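Local atomic coordinates of putative sulfurtransferase DsrE (PDB entry 2HY5), a protein that is of uncertain function but probably acts as a sulfur carrier or sulfurtransferase in the oxidation of intracellular sulfur, in complex with DsrF and DsrH. Residues F38-R49 with T101-L112. Residues are numbered along the deposited sequence; the frame is centred on the assembly and turned at random.
Sequences FFYHDGVNNSTR and TNIHPKFRISGL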
ATOM      1  N   PHE A  38       0.418 -16.160 -11.296  1.00  7.71           N
ATOM      2  CA  PHE A  38       1.761 -15.653 -11.080  1.00  8.62           C
ATOM      3  C   PHE A  38       1.839 -14.659  -9.929  1.00  8.14           C
ATOM      4  O   PHE A  38       1.105 -13.674  -9.900  1.00  8.73           O
ATOM      5  CB  PHE A  38       2.268 -15.006 -12.371  1.00  7.62           C
ATOM      6  CG  PHE A  38       3.738 -14.724 -12.369  1.00  7.78           C
ATOM      7  CD1 PHE A  38       4.242 -13.579 -11.763  1.00  9.23           C
ATOM      8  CD2 PHE A  38       4.626 -15.624 -12.947  1.00  9.33           C
ATOM      9  CE1 PHE A  38       5.612 -13.334 -11.732  1.00  9.30           C
ATOM     10  CE2 PHE A  38       5.999 -15.393 -12.923  1.00  9.52           C
ATOM     11  CZ  PHE A  38       6.495 -14.246 -12.313  1.00 11.55           C
ATOM     12  N   PHE A  39       2.724 -14.936  -8.976  1.00  4.94           N
ATOM     13  CA  PHE A  39       2.898 -14.059  -7.825  1.00  6.27           C
ATOM     14  C   PHE A  39       4.140 -13.201  -8.007  1.00  7.14           C
ATOM     15  O   PHE A  39       5.241 -13.717  -8.209  1.00  6.62           O
ATOM     16  CB  PHE A  39       2.993 -14.881  -6.537  1.00  6.51           C
ATOM     17  CG  PHE A  39       1.771 -15.712  -6.261  1.00  6.89           C
ATOM     18  CD1 PHE A  39       1.642 -16.987  -6.799  1.00  6.98           C
ATOM     19  CD2 PHE A  39       0.733 -15.204  -5.495  1.00  4.30           C
ATOM     20  CE1 PHE A  39       0.493 -17.748  -6.569  1.00  7.31           C
ATOM     21  CE2 PHE A  39      -0.416 -15.955  -5.259  1.00  7.88           C
ATOM     22  CZ  PHE A  39      -0.536 -17.227  -5.800  1.00  8.04           C
ATOM     23  N   TYR A  40       3.950 -11.885  -7.942  1.00  4.75           N
ATOM     24  CA  TYR A  40       5.037 -10.928  -8.124  1.00  4.70           C
ATOM     25  C   TYR A  40       5.041  -9.916  -6.975  1.00  5.33           C
ATOM     26  O   TYR A  40       4.073  -9.833  -6.222  1.00  5.18           O
ATOM     27  CB  TYR A  40       4.868 -10.208  -9.467  1.00  5.88           C
ATOM     28  CG  TYR A  40       6.109  -9.497  -9.947  1.00  7.16           C
ATOM     29  CD1 TYR A  40       7.366 -10.097  -9.835  1.00  9.02           C
ATOM     30  CD2 TYR A  40       6.032  -8.235 -10.536  1.00  8.16           C
ATOM     31  CE1 TYR A  40       8.512  -9.460 -10.295  1.00  9.80           C
ATOM     32  CE2 TYR A  40       7.176  -7.590 -11.004  1.00  9.77           C
ATOM     33  CZ  TYR A  40       8.411  -8.207 -10.879  1.00  8.55           C
ATOM     34  OH  TYR A  40       9.552  -7.583 -11.337  1.00  9.62           O
ATOM     35  N   HIS A  41       6.117  -9.143  -6.852  1.00  6.69           N
ATOM     36  CA  HIS A  41       6.241  -8.168  -5.761  1.00  6.89           C
ATOM     37  C   HIS A  41       6.011  -8.928  -4.446  1.00  7.65           C
ATOM     38  O   HIS A  41       6.400 -10.089  -4.327  1.00  7.50           O
ATOM     39  CB  HIS A  41       5.199  -7.047  -5.892  1.00  6.50           C
ATOM     40  CG  HIS A  41       5.227  -6.325  -7.205  1.00  8.26           C
ATOM     41  ND1 HIS A  41       6.330  -5.636  -7.661  1.00 10.97           N
ATOM     42  CD2 HIS A  41       4.263  -6.146  -8.141  1.00 10.58           C
ATOM     43  CE1 HIS A  41       6.047  -5.065  -8.817  1.00 11.56           C
ATOM     44  NE2 HIS A  41       4.797  -5.359  -9.131  1.00 10.04           N
ATOM     45  N   ASP A  42       5.378  -8.283  -3.468  1.00  5.88           N
ATOM     46  CA  ASP A  42       5.090  -8.934  -2.186  1.00  8.42           C
ATOM     47  C   ASP A  42       4.165 -10.134  -2.375  1.00  7.54           C
ATOM     48  O   ASP A  42       3.941 -10.910  -1.447  1.00  7.86           O
ATOM     49  CB  ASP A  42       4.446  -7.946  -1.210  1.00 14.33           C
ATOM     50  CG  ASP A  42       5.462  -7.220  -0.351  1.00 19.72           C
ATOM     51  OD1 ASP A  42       6.679  -7.446  -0.537  1.00 21.63           O
ATOM     52  OD2 ASP A  42       5.041  -6.421   0.515  1.00 22.13           O
ATOM     53  N   GLY A  43       3.628 -10.278  -3.583  1.00  6.12           N
ATOM     54  CA  GLY A  43       2.752 -11.395  -3.873  1.00  6.18           C
ATOM     55  C   GLY A  43       3.445 -12.726  -3.649  1.00  5.90           C
ATOM     56  O   GLY A  43       2.793 -13.726  -3.353  1.00  5.10           O
ATOM     57  N   VAL A  44       4.767 -12.751  -3.780  1.00  7.58           N
ATOM     58  CA  VAL A  44       5.498 -13.998  -3.583  1.00  7.76           C
ATOM     59  C   VAL A  44       5.304 -14.567  -2.175  1.00  7.53           C
ATOM     60  O   VAL A  44       5.479 -15.768  -1.956  1.00  7.79           O
ATOM     61  CB  VAL A  44       7.019 -13.817  -3.849  1.00  6.03           C
ATOM     62  CG1 VAL A  44       7.239 -13.346  -5.284  1.00  8.40           C
ATOM     63  CG2 VAL A  44       7.610 -12.824  -2.858  1.00  6.21           C
ATOM     64  N   ASN A  45       4.918 -13.715  -1.229  1.00  6.47           N
ATOM     65  CA  ASN A  45       4.726 -14.156   0.147  1.00  7.18           C
ATOM     66  C   ASN A  45       3.494 -15.046   0.350  1.00  7.41           C
ATOM     67  O   ASN A  45       3.246 -15.537   1.454  1.00  6.86           O
ATOM     68  CB  ASN A  45       4.682 -12.935   1.078  1.00 10.56           C
ATOM     69  CG  ASN A  45       6.039 -12.237   1.191  1.00 14.59           C
ATOM     70  OD1 ASN A  45       6.118 -11.051   1.523  1.00 15.96           O
ATOM     71  ND2 ASN A  45       7.111 -12.976   0.926  1.00 13.37           N
ATOM     72  N   ASN A  46       2.728 -15.259  -0.719  1.00  5.36           N
ATOM     73  CA  ASN A  46       1.551 -16.122  -0.654  1.00  7.15           C
ATOM     74  C   ASN A  46       1.975 -17.576  -0.806  1.00  7.39           C
ATOM     75  O   ASN A  46       1.136 -18.476  -0.770  1.00  7.68           O
ATOM     76  CB  ASN A  46       0.584 -15.809  -1.794  1.00  5.61           C
ATOM     77  CG  ASN A  46      -0.229 -14.571  -1.542  1.00  6.99           C
ATOM     78  OD1 ASN A  46      -1.151 -14.578  -0.731  1.00 12.08           O
ATOM     79  ND2 ASN A  46       0.111 -13.491  -2.235  1.00  7.76           N
ATOM     80  N   SER A  47       3.274 -17.802  -0.965  1.00  7.53           N
ATOM     81  CA  SER A  47       3.768 -19.156  -1.185  1.00  7.93           C
ATOM     82  C   SER A  47       4.532 -19.804  -0.037  1.00  7.95           C
ATOM     83  O   SER A  47       5.062 -20.903  -0.198  1.00  9.39           O
ATOM     84  CB  SER A  47       4.650 -19.183  -2.432  1.00  7.25           C
ATOM     85  OG  SER A  47       5.850 -18.461  -2.227  1.00  8.98           O
ATOM     86  N   THR A  48       4.600 -19.142   1.111  1.00  8.15           N
ATOM     87  CA  THR A  48       5.318 -19.715   2.245  1.00  9.06           C
ATOM     88  C   THR A  48       4.456 -20.717   3.004  1.00  8.59           C
ATOM     89  O   THR A  48       3.259 -20.507   3.180  1.00  8.96           O
ATOM     90  CB  THR A  48       5.796 -18.623   3.230  1.00 10.94           C
ATOM     91  OG1 THR A  48       6.321 -19.246   4.408  1.00 11.61           O
ATOM     92  CG2 THR A  48       4.654 -17.701   3.613  1.00 11.67           C
ATOM     93  N   ARG A  49       5.076 -21.801   3.459  1.00  7.67           N
ATOM     94  CA  ARG A  49       4.370 -22.844   4.202  1.00  7.07           C
ATOM     95  C   ARG A  49       4.483 -22.617   5.707  1.00  8.50           C
ATOM     96  O   ARG A  49       3.984 -23.413   6.497  1.00  8.90           O
ATOM     97  CB  ARG A  49       4.953 -24.224   3.866  1.00  9.00           C
ATOM     98  CG  ARG A  49       6.380 -24.459   4.384  1.00 10.40           C
ATOM     99  CD  ARG A  49       6.843 -25.902   4.115  1.00 10.12           C
ATOM    100  NE  ARG A  49       8.118 -26.216   4.763  1.00  9.12           N
ATOM    101  CZ  ARG A  49       9.313 -25.953   4.241  1.00 10.69           C
ATOM    102  NH1 ARG A  49       9.407 -25.372   3.050  1.00 12.18           N
ATOM    103  NH2 ARG A  49      10.420 -26.271   4.908  1.00 10.16           N
ATOM    104  N   THR A 101      14.367 -23.899   4.055  1.00 11.66           N
ATOM    105  CA  THR A 101      13.483 -23.511   2.954  1.00  9.47           C
ATOM    106  C   THR A 101      12.135 -23.159   3.574  1.00  8.76           C
ATOM    107  O   THR A 101      11.842 -23.561   4.699  1.00  9.45           O
ATOM    108  CB  THR A 101      13.240 -24.664   1.952  1.00 13.92           C
ATOM    109  OG1 THR A 101      12.528 -25.718   2.610  1.00 15.34           O
ATOM    110  CG2 THR A 101      14.552 -25.204   1.414  1.00 12.96           C
ATOM    111  N   ASN A 102      11.308 -22.411   2.853  1.00  8.64           N
ATOM    112  CA  ASN A 102      10.003 -22.061   3.392  1.00  8.39           C
ATOM    113  C   ASN A 102       8.883 -22.112   2.362  1.00  8.54           C
ATOM    114  O   ASN A 102       7.728 -21.863   2.684  1.00 11.73           O
ATOM    115  CB  ASN A 102      10.053 -20.673   4.043  1.00  8.03           C
ATOM    116  CG  ASN A 102      10.315 -19.570   3.042  1.00  7.52           C
ATOM    117  OD1 ASN A 102      10.826 -19.818   1.953  1.00  7.91           O
ATOM    118  ND2 ASN A 102       9.974 -18.341   3.411  1.00  9.21           N
ATOM    119  N   ILE A 103       9.208 -22.463   1.126  1.00  9.53           N
ATOM    120  CA  ILE A 103       8.162 -22.512   0.113  1.00  8.83           C
ATOM    121  C   ILE A 103       7.184 -23.666   0.332  1.00  9.60           C
ATOM    122  O   ILE A 103       7.547 -24.728   0.846  1.00  9.21           O
ATOM    123  CB  ILE A 103       8.752 -22.626  -1.308  1.00 14.23           C
ATOM    124  CG1 ILE A 103       7.686 -22.221  -2.329  1.00 14.58           C
ATOM    125  CG2 ILE A 103       9.228 -24.054  -1.578  1.00 13.83           C
ATOM    126  CD1 ILE A 103       8.103 -22.436  -3.758  1.00 19.60           C
ATOM    127  N   HIS A 104       5.928 -23.438  -0.030  1.00  6.79           N
ATOM    128  CA  HIS A 104       4.904 -24.467   0.083  1.00  7.65           C
ATOM    129  C   HIS A 104       5.115 -25.341  -1.160  1.00  8.36           C
ATOM    130  O   HIS A 104       5.253 -24.827  -2.270  1.00  7.31           O
ATOM    131  CB  HIS A 104       3.514 -23.817   0.082  1.00 10.00           C
ATOM    132  CG  HIS A 104       2.393 -24.784   0.300  1.00 11.50           C
ATOM    133  ND1 HIS A 104       2.045 -25.744  -0.626  1.00  9.92           N
ATOM    134  CD2 HIS A 104       1.543 -24.943   1.345  1.00 10.74           C
ATOM    135  CE1 HIS A 104       1.031 -26.453  -0.163  1.00 11.08           C
ATOM    136  NE2 HIS A 104       0.707 -25.988   1.031  1.00 11.37           N
ATOM    137  N   PRO A 105       5.141 -26.675  -0.989  1.00 10.30           N
ATOM    138  CA  PRO A 105       5.350 -27.627  -2.085  1.00 10.98           C
ATOM    139  C   PRO A 105       4.466 -27.528  -3.327  1.00 12.15           C
ATOM    140  O   PRO A 105       4.834 -28.048  -4.380  1.00 13.01           O
ATOM    141  CB  PRO A 105       5.241 -28.983  -1.386  1.00  9.85           C
ATOM    142  CG  PRO A 105       4.301 -28.711  -0.259  1.00 10.62           C
ATOM    143  CD  PRO A 105       4.812 -27.389   0.257  1.00  9.40           C
ATOM    144  N   LYS A 106       3.318 -26.868  -3.217  1.00  9.75           N
ATOM    145  CA  LYS A 106       2.424 -26.724  -4.365  1.00 11.48           C
ATOM    146  C   LYS A 106       2.823 -25.574  -5.293  1.00 10.82           C
ATOM    147  O   LYS A 106       2.349 -25.486  -6.429  1.00 11.96           O
ATOM    148  CB  LYS A 106       0.981 -26.522  -3.895  1.00 21.66           C
ATOM    149  CG  LYS A 106       0.155 -27.799  -3.867  1.00 27.44           C
ATOM    150  CD  LYS A 106       0.031 -28.391  -5.269  1.00 29.73           C
ATOM    151  CE  LYS A 106      -0.802 -29.660  -5.268  1.00 34.50           C
ATOM    152  NZ  LYS A 106      -0.230 -30.679  -4.350  1.00 36.44           N
ATOM    153  N   PHE A 107       3.690 -24.692  -4.809  1.00  9.43           N
ATOM    154  CA  PHE A 107       4.140 -23.554  -5.603  1.00  8.80           C
ATOM    155  C   PHE A 107       5.521 -23.822  -6.193  1.00  8.79           C
ATOM    156  O   PHE A 107       6.301 -24.598  -5.646  1.00  9.03           O
ATOM    157  CB  PHE A 107       4.239 -22.292  -4.733  1.00  8.03           C
ATOM    158  CG  PHE A 107       2.946 -21.876  -4.084  1.00  8.03           C
ATOM    159  CD1 PHE A 107       2.392 -22.622  -3.050  1.00  7.55           C
ATOM    160  CD2 PHE A 107       2.305 -20.705  -4.483  1.00  8.41           C
ATOM    161  CE1 PHE A 107       1.226 -22.202  -2.417  1.00  9.42           C
ATOM    162  CE2 PHE A 107       1.144 -20.279  -3.857  1.00 10.15           C
ATOM    163  CZ  PHE A 107       0.601 -21.029  -2.823  1.00 10.37           C
ATOM    164  N   ARG A 108       5.825 -23.173  -7.311  1.00  8.67           N
ATOM    165  CA  ARG A 108       7.142 -23.325  -7.915  1.00  9.27           C
ATOM    166  C   ARG A 108       7.762 -21.955  -8.151  1.00  9.91           C
ATOM    167  O   ARG A 108       7.061 -20.999  -8.474  1.00 10.52           O
ATOM    168  CB  ARG A 108       7.064 -24.113  -9.233  1.00 10.49           C
ATOM    169  CG  ARG A 108       6.414 -23.401 -10.420  1.00 13.11           C
ATOM    170  CD  ARG A 108       6.359 -24.350 -11.633  1.00 14.57           C
ATOM    171  NE  ARG A 108       5.723 -23.762 -12.812  1.00 13.75           N
ATOM    172  CZ  ARG A 108       6.356 -23.046 -13.738  1.00 13.21           C
ATOM    173  NH1 ARG A 108       7.659 -22.821 -13.642  1.00 16.44           N
ATOM    174  NH2 ARG A 108       5.682 -22.544 -14.766  1.00 14.27           N
ATOM    175  N   ILE A 109       9.071 -21.859  -7.945  1.00  7.47           N
ATOM    176  CA  ILE A 109       9.801 -20.612  -8.161  1.00  9.17           C
ATOM    177  C   ILE A 109      10.352 -20.627  -9.578  1.00  9.92           C
ATOM    178  O   ILE A 109      11.031 -21.571  -9.976  1.00 10.69           O
ATOM    179  CB  ILE A 109      10.981 -20.467  -7.162  1.00 22.58           C
ATOM    180  CG1 ILE A 109      10.528 -19.723  -5.906  1.00 26.24           C
ATOM    181  CG2 ILE A 109      12.118 -19.675  -7.798  1.00 26.15           C
ATOM    182  CD1 ILE A 109       9.217 -20.166  -5.358  1.00 29.14           C
ATOM    183  N   SER A 110      10.057 -19.588 -10.345  1.00 11.60           N
ATOM    184  CA  SER A 110      10.545 -19.529 -11.711  1.00 13.52           C
ATOM    185  C   SER A 110      10.783 -18.100 -12.178  1.00 12.67           C
ATOM    186  O   SER A 110      10.581 -17.148 -11.424  1.00 12.63           O
ATOM    187  CB  SER A 110       9.559 -20.225 -12.647  1.00 16.77           C
ATOM    188  OG  SER A 110      10.162 -20.452 -13.906  1.00 23.97           O
ATOM    189  N   GLY A 111      11.210 -17.963 -13.429  1.00 12.71           N
ATOM    190  CA  GLY A 111      11.493 -16.653 -13.988  1.00 11.10           C
ATOM    191  C   GLY A 111      10.294 -15.790 -14.329  1.00 11.89           C
ATOM    192  O   GLY A 111       9.180 -16.277 -14.538  1.00  9.40           O
ATOM    193  N   LEU A 112      10.541 -14.485 -14.394  1.00 10.13           N
ATOM    194  CA  LEU A 112       9.511 -13.511 -14.706  1.00  9.55           C
ATOM    195  C   LEU A 112       8.966 -13.769 -16.109  1.00  9.22           C
ATOM    196  O   LEU A 112       7.843 -13.376 -16.437  1.00  9.69           O
ATOM    197  CB  LEU A 112      10.105 -12.101 -14.606  1.00 15.15           C
ATOM    198  CG  LEU A 112       9.171 -10.901 -14.444  1.00 16.47           C
ATOM    199  CD1 LEU A 112       8.182 -11.152 -13.319  1.00 16.73           C
ATOM    200  CD2 LEU A 112      10.010  -9.653 -14.150  1.00 16.70           C
TER
HETATM  201  O   HOH W   1       7.960 -17.477   5.405  1.00  9.83           O
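Arg49 reaches along the backbone of Thr101-Ile103 and meets one hydroxyl end-on, NH1 and NH2 each 3.2 Å from Thr101 OG1, near the guanidinium plane. Arg49 NH1 also donates to Ile103 O (3.0 Å), again almost in that plane. CG takes the position between the backbone N and carbonyl carbon (chi1 69°), and the chain then runs extended to NE, carrying the charged end past Asn102 O to these acceptors. NH2 has a further partner in Asp99 of the second copy of DsrE, a salt bridge that ties this corner to the subunit interface. A leucine in place of Arg49 would probably leave Thr101 OG1 and Ile103 O without these donors and Asp99 of the second copy without this counter-charge.

Beside the arginine side chain, a single beta bridge between Thr48 and Ile103 joins the backbones through Arg49 N to Asn102 O (2.8 Å) and His104 N to Ser47 O (2.7 Å). A water connects Thr48 OG1, also hydrogen-bonded with Leu50 N, to Asn102 ND2; Val88 N and Gly86 O hold the Asn102 amide at OD1 and ND2. Next to the bridge, Phe107 lays one ring face against Ser47, whose CA stands 3.8 Å from the ring centroid, only 6° off the normal. The edge of that ring meets Phe39, the two planes inclined at 55°. Farther along, Leu112 CD1 rests over a face of Tyr40, 3.5 Å from Tyr40 CE1, and also touches Phe38 CZ (3.7 Å).

The contact joins the end of strand 33-39 to the region of edge strand 108-110 in the parallel sheet, strand 75-78 lying between the two. Tyr40 packs on Cys78, the probable persulfide-carrying cysteine, and on helix 79-85, while its hydroxyl is hydrogen-bonded with the backbone O of Glu24 of the DsrF chain; His104 faces helix 60-71.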